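Long-range contacts in peptidase M16 C-terminal domain-containing protein (Enterococcus faecalis, PDB 3D3Y), which is of unknown function but is related to the M16 metallopeptidases and is predicted to bind a metal ion: residues D199-F204 with T224-G229; G283-S288 with K354-N359; M50-L55 with A129-R134; L257-N262 with L410-I415; S80-Q85 with A231-N236. All coordinates share one frame; numbering follows the deposited sequence.

Contact 1: D199-F204 with T224-G229. With EDO (1,2-ethanediol), chain I.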
# COMPACT_ATOMS: atom_id res chain seq x y z
N ASP A 199 -7.13 -17.08 -5.43
CA ASP A 199 -7.31 -15.72 -4.92
C ASP A 199 -8.72 -15.24 -5.22
O ASP A 199 -9.34 -15.64 -6.22
CB ASP A 199 -6.31 -14.75 -5.58
CG ASP A 199 -4.90 -14.75 -4.93
OD1 ASP A 199 -4.46 -15.73 -4.26
OD2 ASP A 199 -4.20 -13.72 -5.16
N GLN A 200 -9.24 -14.35 -4.36
CA GLN A 200 -10.44 -13.59 -4.69
C GLN A 200 -10.05 -12.58 -5.75
O GLN A 200 -9.01 -11.91 -5.63
CB GLN A 200 -11.05 -12.92 -3.46
CG GLN A 200 -11.73 -13.92 -2.49
CD GLN A 200 -10.73 -14.94 -1.93
OE1 GLN A 200 -9.69 -14.57 -1.38
NE2 GLN A 200 -11.05 -16.22 -2.09
N VAL A 201 -10.85 -12.48 -6.80
CA VAL A 201 -10.49 -11.62 -7.93
C VAL A 201 -11.60 -10.60 -8.11
O VAL A 201 -12.78 -10.96 -8.09
CB VAL A 201 -10.33 -12.47 -9.24
CG1 VAL A 201 -9.95 -11.56 -10.43
CG2 VAL A 201 -9.26 -13.53 -9.06
N ASP A 202 -11.22 -9.33 -8.23
CA ASP A 202 -12.20 -8.28 -8.52
C ASP A 202 -11.68 -7.44 -9.68
O ASP A 202 -10.50 -7.08 -9.73
CB ASP A 202 -12.52 -7.44 -7.27
CG ASP A 202 -13.37 -8.20 -6.28
OD1 ASP A 202 -14.61 -8.19 -6.41
OD2 ASP A 202 -12.79 -8.86 -5.38
N ILE A 203 -12.56 -7.17 -10.62
CA ILE A 203 -12.20 -6.48 -11.85
C ILE A 203 -13.02 -5.23 -11.88
O ILE A 203 -14.26 -5.27 -11.66
CB ILE A 203 -12.52 -7.34 -13.09
CG1 ILE A 203 -11.71 -8.64 -13.02
CG2 ILE A 203 -12.20 -6.56 -14.37
CD1 ILE A 203 -12.05 -9.65 -14.11
N PHE A 204 -12.33 -4.11 -12.08
CA PHE A 204 -12.96 -2.80 -12.12
C PHE A 204 -12.75 -2.13 -13.48
O PHE A 204 -11.65 -2.20 -14.07
CB PHE A 204 -12.38 -1.90 -11.03
CG PHE A 204 -12.80 -2.31 -9.65
CD1 PHE A 204 -13.80 -1.61 -8.99
CD2 PHE A 204 -12.19 -3.40 -9.01
CE1 PHE A 204 -14.20 -2.00 -7.72
CE2 PHE A 204 -12.59 -3.78 -7.74
CZ PHE A 204 -13.58 -3.08 -7.10
N THR A 224 -11.84 -20.27 -12.96
CA THR A 224 -12.65 -21.31 -12.29
C THR A 224 -13.20 -20.73 -10.98
O THR A 224 -12.64 -19.75 -10.46
CB THR A 224 -11.78 -22.53 -11.99
OG1 THR A 224 -10.59 -22.09 -11.32
CG2 THR A 224 -11.40 -23.22 -13.31
N PRO A 225 -14.28 -21.33 -10.43
CA PRO A 225 -14.88 -20.85 -9.18
C PRO A 225 -13.89 -20.98 -8.04
O PRO A 225 -13.03 -21.86 -8.06
CB PRO A 225 -16.08 -21.81 -8.94
CG PRO A 225 -16.32 -22.43 -10.23
CD PRO A 225 -15.01 -22.48 -10.96
N ARG A 226 -13.96 -20.06 -7.09
CA ARG A 226 -13.19 -20.23 -5.86
C ARG A 226 -13.97 -19.58 -4.73
O ARG A 226 -15.06 -19.05 -4.95
CB ARG A 226 -11.74 -19.70 -5.98
CG ARG A 226 -11.56 -18.18 -5.93
CD ARG A 226 -11.95 -17.42 -7.22
NE ARG A 226 -11.53 -18.05 -8.47
CZ ARG A 226 -10.30 -18.01 -8.99
NH1 ARG A 226 -9.30 -17.35 -8.41
NH2 ARG A 226 -10.07 -18.65 -10.13
N GLU A 227 -13.43 -19.65 -3.52
CA GLU A 227 -14.08 -19.08 -2.34
C GLU A 227 -14.38 -17.60 -2.54
O GLU A 227 -13.57 -16.86 -3.09
CB GLU A 227 -13.18 -19.26 -1.11
CG GLU A 227 -12.94 -20.71 -0.73
CD GLU A 227 -14.14 -21.37 -0.07
OE1 GLU A 227 -15.29 -20.90 -0.30
OE2 GLU A 227 -13.95 -22.36 0.68
N GLU A 228 -15.56 -17.19 -2.08
CA GLU A 228 -15.98 -15.79 -2.19
C GLU A 228 -15.41 -14.90 -1.07
O GLU A 228 -15.06 -13.73 -1.31
CB GLU A 228 -17.51 -15.72 -2.24
CG GLU A 228 -18.06 -14.35 -2.54
CD GLU A 228 -18.01 -13.96 -4.02
OE1 GLU A 228 -18.38 -14.77 -4.90
OE2 GLU A 228 -17.63 -12.82 -4.29
N GLY A 229 -15.30 -15.45 0.14
CA GLY A 229 -14.76 -14.72 1.29
C GLY A 229 -13.30 -14.31 1.16
O GLY A 229 -12.43 -15.13 0.86
C1 EDO I . -8.53 -20.47 -12.28
O1 EDO I . -8.75 -19.34 -13.11
C2 EDO I . -7.53 -21.39 -12.95
O2 EDO I . -7.49 -22.57 -12.17
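Asp199 and Gln200, where helix 185-198 hands over to strand 200-207 of the six-stranded sheet, are bound by Arg226 and Glu227 of the long linker that follows helix 211-219. Arg226 ties its own loop together and reaches across it. Its CG stands between the backbone N and the carbonyl carbon (chi1 77°), and two further bends curl the chain back on its own loop. NE and NH2 then both donate to Thr224 O, side-on and almost exactly in the guanidinium plane. NH1 reaches across to Asp199 O at 2.8 Å, meeting it in the carbonyl plane. Gln200 binds differently: NE2 gives a nearly straight bond to Glu227 O (2.8 Å, 170°), yet the nitrogen stands above that carbonyl plane, away from the lone pairs. Gln200 CD also lies 3.3 Å from Gly229 O. A 1,2-ethanediol, probably from the crystallisation liquor, takes a weak bond on O1 from Thr224 N. The Asp199 carboxylate turns away to a salt bridge with Arg43. Arg226 NH2 also binds Leu196 O, so the guanidinium is held flat by main-chain oxygens, and its positive charge probably suits the carbonyl-rich end of helix 185-198.

Contact 2: G283-S288 with K354-N359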
# COMPACT_ATOMS: atom_id res chain seq x y z
N GLY A 283 3.30 14.86 14.72
CA GLY A 283 4.49 14.83 13.87
C GLY A 283 4.20 14.78 12.38
O GLY A 283 5.10 14.57 11.60
N GLY A 284 2.95 14.99 11.97
CA GLY A 284 2.57 14.72 10.58
C GLY A 284 2.96 15.79 9.58
O GLY A 284 3.23 15.50 8.39
N PHE A 285 2.99 17.03 10.06
CA PHE A 285 3.16 18.21 9.24
C PHE A 285 4.27 19.11 9.81
O PHE A 285 4.65 18.93 10.96
CB PHE A 285 1.84 18.99 9.24
CG PHE A 285 0.71 18.32 8.51
CD1 PHE A 285 0.82 18.00 7.16
CD2 PHE A 285 -0.51 18.09 9.15
CE1 PHE A 285 -0.25 17.41 6.46
CE2 PHE A 285 -1.58 17.49 8.46
CZ PHE A 285 -1.44 17.14 7.11
N PRO A 286 4.78 20.07 9.02
CA PRO A 286 5.87 20.93 9.48
C PRO A 286 5.56 21.78 10.71
O PRO A 286 6.50 22.22 11.40
CB PRO A 286 6.21 21.82 8.26
CG PRO A 286 5.66 21.09 7.07
CD PRO A 286 4.41 20.38 7.62
N HIS A 287 4.28 21.99 11.00
CA HIS A 287 3.86 22.78 12.14
C HIS A 287 3.64 21.88 13.38
O HIS A 287 3.20 22.35 14.44
CB HIS A 287 2.58 23.57 11.80
CG HIS A 287 1.41 22.70 11.46
ND1 HIS A 287 1.04 22.41 10.16
CD2 HIS A 287 0.53 22.04 12.25
CE1 HIS A 287 -0.03 21.63 10.17
NE2 HIS A 287 -0.35 21.38 11.42
N SER A 288 3.98 20.60 13.25
CA SER A 288 3.70 19.62 14.29
C SER A 288 4.55 19.84 15.53
O SER A 288 5.60 20.48 15.46
CB SER A 288 3.94 18.20 13.79
OG SER A 288 5.32 17.96 13.60
N LYS A 354 -6.15 20.66 10.18
CA LYS A 354 -7.40 20.42 9.45
C LYS A 354 -7.33 20.92 7.98
O LYS A 354 -7.71 20.20 7.05
CB LYS A 354 -8.61 21.00 10.18
CG LYS A 354 -8.89 20.36 11.57
CD LYS A 354 -10.07 21.03 12.26
CE LYS A 354 -10.51 20.22 13.48
NZ LYS A 354 -11.63 20.84 14.23
N ALA A 355 -6.79 22.12 7.78
CA ALA A 355 -6.63 22.70 6.43
C ALA A 355 -5.81 21.79 5.51
O ALA A 355 -6.21 21.49 4.37
CB ALA A 355 -5.98 24.12 6.52
N MSE A 356 -4.68 21.30 6.02
CA MSE A 356 -3.78 20.48 5.21
C MSE A 356 -4.38 19.10 4.94
O MSE A 356 -4.24 18.58 3.85
CB MSE A 356 -2.38 20.39 5.84
CG MSE A 356 -1.60 21.71 5.68
SE MSE A 356 0.15 21.66 6.48
CE MSE A 356 1.06 20.66 5.06
N LEU A 357 -5.07 18.52 5.93
CA LEU A 357 -5.77 17.27 5.68
C LEU A 357 -6.86 17.45 4.61
O LEU A 357 -6.93 16.67 3.66
CB LEU A 357 -6.36 16.67 6.97
CG LEU A 357 -5.34 16.07 7.94
CD1 LEU A 357 -5.96 15.84 9.32
CD2 LEU A 357 -4.69 14.77 7.42
N LYS A 358 -7.68 18.50 4.75
CA LYS A 358 -8.73 18.77 3.76
C LYS A 358 -8.14 19.01 2.39
O LYS A 358 -8.61 18.43 1.42
CB LYS A 358 -9.61 19.96 4.15
CG LYS A 358 -10.55 19.65 5.35
CD LYS A 358 -11.44 20.84 5.68
CE LYS A 358 -10.63 22.01 6.22
NZ LYS A 358 -11.61 22.99 6.75
N ASN A 359 -7.12 19.85 2.30
CA ASN A 359 -6.50 20.15 1.01
C ASN A 359 -6.02 18.88 0.29
O ASN A 359 -6.22 18.71 -0.92
CB ASN A 359 -5.34 21.16 1.14
CG ASN A 359 -5.82 22.59 1.49
OD1 ASN A 359 -6.99 22.95 1.29
ND2 ASN A 359 -4.89 23.41 2.01
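The Phe285 ring carries Met356 (selenomethionine in this crystal) over one face and Leu357 at its edge. Met356 CB sits 3.9 Å from the centroid of the Phe285 ring, 22° off the normal, which defines a CH-pi contact displaced toward the rim. On the same face, Met356 SE lies 4.2 Å from that centroid, a Met-aromatic contact. Leu357 CD2 approaches Phe285 CZ near the ring plane at 4.0 Å. The second ring, His287, is met at its edge instead: Met356 SE lies in its plane, 3.7 Å from CE1. The selenium thus has one ring beneath it by the face and another by the rim. A bend at the last torsion of Met356 (chi3 78°) turns the methyl back, bringing CE to 3.4 Å from Phe285 CD1 and also beside Pro286 CD. No hydrogen bond joins the two segments, but His287 NE2 binds Thr353 OG1, one turn before Leu357. The type I turn from Phe285 to Ser288, closed by Ser288 N to Phe285 O (2.9 Å), sets both rings on the same partner. This turn links helix 272-284 to helix 289-295, whose N-cap is Ser288, while Leu357 reaches Gln276 and Val277 of helix 272-284 and Ile395 of helix 388-397.

Contact 3: M50-L55 with A129-R134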
# COMPACT_ATOMS: atom_id res chain seq x y z
N MSE A 50 4.93 -11.47 -15.11
CA MSE A 50 3.74 -11.42 -15.95
C MSE A 50 3.63 -10.12 -16.73
O MSE A 50 2.92 -10.05 -17.75
CB MSE A 50 2.49 -11.68 -15.11
CG MSE A 50 2.51 -13.12 -14.56
SE MSE A 50 0.92 -13.41 -13.50
CE MSE A 50 -0.46 -12.98 -14.82
N GLU A 51 4.36 -9.10 -16.29
CA GLU A 51 4.35 -7.78 -16.94
C GLU A 51 5.32 -7.69 -18.12
O GLU A 51 5.03 -7.01 -19.12
CB GLU A 51 4.75 -6.73 -15.89
CG GLU A 51 4.78 -5.31 -16.37
CD GLU A 51 5.28 -4.37 -15.26
OE1 GLU A 51 6.47 -4.46 -14.91
OE2 GLU A 51 4.49 -3.57 -14.73
N THR A 52 6.48 -8.35 -18.00
CA THR A 52 7.59 -8.13 -18.93
C THR A 52 7.34 -8.75 -20.31
O THR A 52 7.71 -8.16 -21.33
CB THR A 52 8.91 -8.60 -18.31
OG1 THR A 52 10.01 -8.29 -19.19
CG2 THR A 52 8.91 -10.10 -18.01
N ASN A 53 6.73 -9.94 -20.31
CA ASN A 53 6.37 -10.65 -21.54
C ASN A 53 5.36 -11.74 -21.21
O ASN A 53 5.09 -12.01 -20.03
CB ASN A 53 7.62 -11.17 -22.31
CG ASN A 53 8.44 -12.19 -21.53
OD1 ASN A 53 7.89 -13.13 -20.96
ND2 ASN A 53 9.79 -12.02 -21.52
N SER A 54 4.79 -12.35 -22.25
CA SER A 54 3.86 -13.47 -22.05
C SER A 54 4.14 -14.51 -23.13
O SER A 54 4.99 -14.30 -24.00
CB SER A 54 2.40 -12.98 -22.10
OG SER A 54 2.02 -12.61 -23.42
N LEU A 55 3.42 -15.62 -23.09
CA LEU A 55 3.65 -16.70 -24.07
C LEU A 55 3.62 -16.20 -25.52
O LEU A 55 4.46 -16.58 -26.35
CB LEU A 55 2.59 -17.78 -23.92
CG LEU A 55 2.83 -19.05 -24.72
CD1 LEU A 55 4.04 -19.81 -24.15
CD2 LEU A 55 1.55 -19.91 -24.70
N ALA A 129 13.44 -19.31 -18.92
CA ALA A 129 14.62 -19.16 -18.06
C ALA A 129 15.32 -17.80 -18.19
O ALA A 129 15.75 -17.21 -17.19
CB ALA A 129 15.62 -20.29 -18.34
N GLU A 130 15.46 -17.31 -19.41
CA GLU A 130 16.13 -16.04 -19.58
C GLU A 130 15.34 -14.98 -18.89
O GLU A 130 15.88 -14.14 -18.15
CB GLU A 130 16.30 -15.67 -21.05
CG GLU A 130 17.26 -14.49 -21.25
CD GLU A 130 16.68 -13.37 -22.13
OE1 GLU A 130 16.61 -13.57 -23.38
OE2 GLU A 130 16.31 -12.28 -21.56
N THR A 131 14.02 -15.03 -19.10
CA THR A 131 13.13 -14.03 -18.54
C THR A 131 13.16 -14.14 -17.02
O THR A 131 13.22 -13.11 -16.32
CB THR A 131 11.66 -14.20 -19.02
OG1 THR A 131 11.57 -13.97 -20.44
CG2 THR A 131 10.75 -13.22 -18.29
N PHE A 132 13.12 -15.37 -16.51
CA PHE A 132 13.09 -15.57 -15.08
C PHE A 132 14.34 -15.03 -14.39
O PHE A 132 14.28 -14.33 -13.39
CB PHE A 132 12.93 -17.06 -14.70
CG PHE A 132 12.90 -17.24 -13.23
CD1 PHE A 132 11.73 -16.97 -12.53
CD2 PHE A 132 14.09 -17.55 -12.51
CE1 PHE A 132 11.69 -17.06 -11.15
CE2 PHE A 132 14.06 -17.64 -11.11
CZ PHE A 132 12.86 -17.39 -10.44
N GLN A 133 15.50 -15.40 -14.91
CA GLN A 133 16.74 -14.96 -14.29
C GLN A 133 16.90 -13.44 -14.31
O GLN A 133 17.30 -12.84 -13.31
CB GLN A 133 17.90 -15.66 -14.98
CG GLN A 133 19.30 -15.12 -14.73
CD GLN A 133 20.11 -15.25 -16.01
OE1 GLN A 133 19.87 -14.51 -16.98
NE2 GLN A 133 21.02 -16.23 -16.05
N ARG A 134 16.58 -12.82 -15.45
CA ARG A 134 16.59 -11.36 -15.58
C ARG A 134 15.71 -10.69 -14.52
O ARG A 134 16.16 -9.75 -13.85
CB ARG A 134 16.16 -10.92 -16.97
CG ARG A 134 15.96 -9.38 -17.11
CD ARG A 134 15.91 -8.91 -18.58
NE ARG A 134 15.21 -9.85 -19.48
CZ ARG A 134 13.88 -9.97 -19.60
NH1 ARG A 134 13.39 -10.86 -20.45
NH2 ARG A 134 13.05 -9.21 -18.89
O HOH W 1 10.82 -9.76 -21.88
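Thr52 and Asn53 meet Thr131 and Arg134 in a largely polar helix-end contact, where the C-terminal end of helix 40-52 comes against the first turns of helix 129-148. The straightest bond runs from Asn53 ND2 to Thr131 OG1 (2.9 Å, 171°), with the hydroxyl in the amide plane. Beside it, the methyls of Thr52 and Thr131 meet tip to tip, CG2 to CG2 at 3.6 Å. Thr52 OG1 stands anti to its own backbone nitrogen (chi1 -176°), which presents it to Arg134 NH2 at 3.2 Å, slightly tilted from the guanidinium plane. A water lies near Thr52, Asn53 and Arg134, but its closeness to the Asn53 amide makes its position doubtful. Glu130 OE2 holds the guanidinium from within the helix by a weak salt bridge, 3.4 Å from Arg134 NE. Thr131 OG1 also binds Glu128 OE1, and Asn53 OD1 takes a bond from Asn121 ND2, so the Asn53 amide is fixed at both its oxygen and its nitrogen and its rotation is well defined.

Contact 4: L257-N262 with L410-I415; sequences LNLAYN and LELQAI
Ala260 O accepts two backbone bonds, from Gln413 N at 2.8 Å and from Ala414 N at 3.2 Å, both in its carbonyl plane. Two consecutive residues facing one is the signature of a classic beta bulge, and the pairing of these antiparallel strands shifts by one there. Ala260 N returns a bond to Ala414 O (2.9 Å, 168°). Beyond the bulge Asn262 and Glu411 form a hydrogen-bonded pair, whereas Tyr261 with Leu412 and Leu259 with Ile415 are non-hydrogen-bonded pairs. Packing centres on the Tyr261 ring, which is held between two leucines. Leu412 CD1 rides above its centre, 4.0 Å from the ring centroid, and Leu410 CD2 covers the opposite face nearer the rim at 3.9 Å from that centroid. Leu412 CD1 serves twice, since it also touches Leu259 CB at 3.8 Å. Farther along, Leu257 CD1 and Ile415 CG2 lie side by side. The face bearing Leu259 and Tyr261 packs on helix 326-341, and that bearing Ala260 and Ala414 on helix 150-162. The doubled bonds at Ala260 O let strand 411-421 take an extra residue without losing main-chain pairing, while CH-pi contacts on both faces clamp the tyrosine.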
# COMPACT_ATOMS: atom_id res chain seq x y z
N LEU A 257 16.41 6.87 14.75
CA LEU A 257 15.72 6.45 15.96
C LEU A 257 14.22 6.47 15.73
O LEU A 257 13.63 7.54 15.54
CB LEU A 257 16.14 7.35 17.17
CG LEU A 257 15.42 7.09 18.51
CD1 LEU A 257 15.68 5.63 19.03
CD2 LEU A 257 15.82 8.14 19.57
N ASN A 258 13.62 5.29 15.72
CA ASN A 258 12.20 5.15 15.38
C ASN A 258 11.39 4.49 16.50
O ASN A 258 11.92 3.66 17.26
CB ASN A 258 12.03 4.31 14.09
CG ASN A 258 12.73 4.92 12.88
OD1 ASN A 258 12.98 6.14 12.82
ND2 ASN A 258 13.05 4.07 11.90
N LEU A 259 10.11 4.83 16.57
CA LEU A 259 9.24 4.37 17.67
C LEU A 259 7.92 3.93 17.06
O LEU A 259 7.40 4.61 16.16
CB LEU A 259 8.93 5.49 18.68
CG LEU A 259 10.02 6.14 19.53
CD1 LEU A 259 10.89 7.11 18.69
CD2 LEU A 259 9.35 6.89 20.63
N ALA A 260 7.38 2.84 17.57
CA ALA A 260 6.10 2.32 17.13
C ALA A 260 5.14 2.23 18.30
O ALA A 260 5.47 1.64 19.35
CB ALA A 260 6.27 0.96 16.49
N TYR A 261 3.93 2.73 18.09
CA TYR A 261 2.89 2.75 19.09
C TYR A 261 1.67 1.99 18.60
O TYR A 261 1.34 2.08 17.41
CB TYR A 261 2.41 4.19 19.26
CG TYR A 261 3.42 5.21 19.72
CD1 TYR A 261 3.50 5.60 21.05
CD2 TYR A 261 4.26 5.83 18.80
CE1 TYR A 261 4.42 6.56 21.46
CE2 TYR A 261 5.17 6.81 19.19
CZ TYR A 261 5.23 7.17 20.51
OH TYR A 261 6.13 8.14 20.87
N ASN A 262 1.00 1.27 19.49
CA ASN A 262 -0.30 0.67 19.18
C ASN A 262 -1.36 1.77 19.35
O ASN A 262 -1.40 2.46 20.39
CB ASN A 262 -0.56 -0.50 20.14
CG ASN A 262 -1.88 -1.23 19.86
OD1 ASN A 262 -2.95 -0.73 20.16
ND2 ASN A 262 -1.78 -2.41 19.32
N LEU A 410 -2.90 5.83 22.70
CA LEU A 410 -1.59 5.52 22.14
C LEU A 410 -0.77 4.81 23.17
O LEU A 410 -0.73 5.24 24.31
CB LEU A 410 -0.87 6.81 21.82
CG LEU A 410 -0.07 6.80 20.54
CD1 LEU A 410 -1.13 6.90 19.46
CD2 LEU A 410 0.85 8.00 20.45
N GLU A 411 -0.08 3.75 22.77
CA GLU A 411 0.74 3.00 23.70
C GLU A 411 2.04 2.60 23.02
O GLU A 411 2.02 1.80 22.08
CB GLU A 411 0.00 1.74 24.15
CG GLU A 411 0.76 0.91 25.13
CD GLU A 411 0.63 1.42 26.58
OE1 GLU A 411 1.46 0.99 27.42
OE2 GLU A 411 -0.28 2.22 26.87
N LEU A 412 3.15 3.13 23.50
CA LEU A 412 4.48 2.80 22.93
C LEU A 412 4.76 1.32 23.10
O LEU A 412 4.46 0.74 24.16
CB LEU A 412 5.59 3.68 23.54
CG LEU A 412 7.03 3.52 23.05
CD1 LEU A 412 7.11 3.72 21.53
CD2 LEU A 412 7.97 4.48 23.80
N GLN A 413 5.27 0.70 22.03
CA GLN A 413 5.49 -0.75 21.98
C GLN A 413 6.89 -1.18 21.55
O GLN A 413 7.40 -2.21 22.00
CB GLN A 413 4.45 -1.43 21.08
CG GLN A 413 2.99 -1.43 21.67
CD GLN A 413 2.82 -2.35 22.87
OE1 GLN A 413 3.09 -1.95 24.03
NE2 GLN A 413 2.40 -3.58 22.62
N ALA A 414 7.52 -0.41 20.67
CA ALA A 414 8.81 -0.82 20.15
C ALA A 414 9.63 0.41 19.81
O ALA A 414 9.10 1.44 19.43
CB ALA A 414 8.63 -1.74 18.92
N ILE A 415 10.94 0.30 19.98
CA ILE A 415 11.85 1.37 19.61
C ILE A 415 12.98 0.69 18.84
O ILE A 415 13.57 -0.29 19.32
CB ILE A 415 12.51 2.03 20.86
CG1 ILE A 415 11.49 2.76 21.73
CG2 ILE A 415 13.70 2.95 20.44
CD1 ILE A 415 12.01 3.07 23.11

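Contact 5: S80-Q85 with A231-N236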
# COMPACT_ATOMS: atom_id res chain seq x y z
N SER A 80 0.77 -4.67 -3.51
CA SER A 80 0.75 -3.84 -2.31
C SER A 80 0.20 -4.64 -1.14
O SER A 80 -0.27 -5.77 -1.29
CB SER A 80 -0.04 -2.54 -2.54
OG SER A 80 -1.32 -2.82 -3.04
N LYS A 81 0.28 -4.05 0.05
CA LYS A 81 -0.07 -4.75 1.27
C LYS A 81 -1.09 -3.84 1.92
O LYS A 81 -0.88 -2.65 1.92
CB LYS A 81 1.20 -4.85 2.13
CG LYS A 81 1.05 -5.23 3.58
CD LYS A 81 2.46 -5.63 4.09
CE LYS A 81 2.59 -5.41 5.57
NZ LYS A 81 4.01 -5.63 6.04
N LYS A 82 -2.15 -4.40 2.47
CA LYS A 82 -3.16 -3.58 3.14
C LYS A 82 -3.69 -4.40 4.28
O LYS A 82 -4.37 -5.41 4.06
CB LYS A 82 -4.32 -3.23 2.20
CG LYS A 82 -5.22 -2.05 2.70
CD LYS A 82 -4.49 -0.75 2.34
CE LYS A 82 -5.29 0.47 2.62
NZ LYS A 82 -4.35 1.61 2.38
N GLY A 83 -3.41 -3.96 5.51
CA GLY A 83 -3.89 -4.70 6.67
C GLY A 83 -3.35 -6.12 6.59
O GLY A 83 -2.13 -6.32 6.43
N ASN A 84 -4.24 -7.09 6.74
CA ASN A 84 -3.88 -8.49 6.63
C ASN A 84 -3.99 -9.09 5.22
O ASN A 84 -3.97 -10.31 5.06
CB ASN A 84 -4.70 -9.32 7.61
CG ASN A 84 -3.92 -10.51 8.11
OD1 ASN A 84 -2.75 -10.37 8.53
ND2 ASN A 84 -4.54 -11.68 8.07
N GLN A 85 -4.09 -8.24 4.19
CA GLN A 85 -4.23 -8.68 2.78
C GLN A 85 -3.01 -8.29 1.97
O GLN A 85 -2.30 -7.33 2.30
CB GLN A 85 -5.49 -8.06 2.16
CG GLN A 85 -6.78 -8.60 2.73
CD GLN A 85 -8.01 -7.84 2.27
OE1 GLN A 85 -7.94 -6.96 1.41
NE2 GLN A 85 -9.17 -8.18 2.85
N ALA A 231 -9.71 -12.82 2.97
CA ALA A 231 -9.02 -12.65 4.26
C ALA A 231 -9.56 -11.41 5.01
O ALA A 231 -9.95 -10.42 4.37
CB ALA A 231 -7.50 -12.50 4.04
N ALA A 232 -9.54 -11.45 6.34
CA ALA A 232 -9.89 -10.28 7.15
C ALA A 232 -8.97 -9.13 6.76
O ALA A 232 -7.78 -9.33 6.56
CB ALA A 232 -9.76 -10.59 8.61
N ILE A 233 -9.53 -7.94 6.59
CA ILE A 233 -8.67 -6.85 6.15
C ILE A 233 -7.76 -6.33 7.28
O ILE A 233 -6.58 -6.06 7.05
CB ILE A 233 -9.43 -5.70 5.43
CG1 ILE A 233 -8.40 -4.64 5.00
CG2 ILE A 233 -10.50 -5.10 6.31
CD1 ILE A 233 -8.36 -4.28 3.55
N PHE A 234 -8.30 -6.18 8.48
CA PHE A 234 -7.58 -5.50 9.54
C PHE A 234 -6.61 -6.47 10.19
O PHE A 234 -6.87 -7.69 10.25
CB PHE A 234 -8.53 -4.91 10.59
CG PHE A 234 -9.41 -3.81 10.07
CD1 PHE A 234 -8.91 -2.83 9.21
CD2 PHE A 234 -10.74 -3.74 10.45
CE1 PHE A 234 -9.74 -1.78 8.73
CE2 PHE A 234 -11.59 -2.69 9.97
CZ PHE A 234 -11.07 -1.72 9.11
N TYR A 235 -5.49 -5.94 10.68
CA TYR A 235 -4.62 -6.73 11.55
C TYR A 235 -4.59 -6.08 12.93
O TYR A 235 -4.49 -4.85 13.05
CB TYR A 235 -3.19 -6.83 11.00
CG TYR A 235 -2.20 -7.44 11.98
CD1 TYR A 235 -1.96 -8.83 12.02
CD2 TYR A 235 -1.51 -6.63 12.89
CE1 TYR A 235 -1.05 -9.39 12.93
CE2 TYR A 235 -0.59 -7.18 13.81
CZ TYR A 235 -0.37 -8.55 13.82
OH TYR A 235 0.55 -9.05 14.73
N ASN A 236 -4.67 -6.92 13.95
CA ASN A 236 -4.60 -6.51 15.34
C ASN A 236 -3.68 -7.48 16.13
O ASN A 236 -3.50 -8.64 15.75
CB ASN A 236 -6.02 -6.49 15.94
CG ASN A 236 -6.04 -6.11 17.40
OD1 ASN A 236 -5.69 -4.97 17.75
ND2 ASN A 236 -6.42 -7.06 18.27
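Gln85 closes the type II' turn from Lys82 to Gln85, the tip of the hairpin between strands 74-82 and 85-95, and its side chain runs along the linker segment 231-236. From CB, which points toward the linker, CG follows in the position beside the backbone N (chi1 -69°) and comes 4.2 Å from Ala231 CB. The chain then stays extended, carrying CD to 3.8 Å from Ile233 CD1. At the tip the amide divides its work. OE1 lies against Ile233 CD1 at 3.5 Å and accepts bonds from Trp87 NE1 and Asn32 ND2. NE2 donates to Ala231 O (2.8 Å, 152°), with that oxygen close to the amide plane and the nitrogen tilted from the carbonyl plane. The second bond across is from the turn's own backbone: Asn84 N reaches Ile233 O at 2.6 Å, coming from above the carbonyl plane. Gly83 CA also lies 3.0 Å from Ile233 O in a CA-H...O contact; with positive phi and no side chain, this glycine lets the linker carbonyl approach closely. Lys82 CG runs alongside the Ile233 end, while Asn84 OD1 binds Gln169 NE2. Ala232 O is buried here without any polar partner in the model, and its closest neighbour across the contact is Asn84 CB at 3.3 Å.

Contacts 1 and 5 hold successive parts of one linker, 224-229 and 231-236, against the six-stranded sheet; their centres lie 17 Å apart. From contact 5 the chain runs on toward the five-stranded sheet of contact 4, and the nearest atoms of these two are about 5 Å apart without touching. Contact 2 belongs to the same half as contact 4, with centres 21 Å apart, and strand 255-262 leads there into helix 272-284. Contact 3 lies on the other side of the chain's centre, 44 Å from contact 2 between centres and 25 Å from contact 1. No metal or substrate is bound at any of the five; the ethanediol belongs to contact 1.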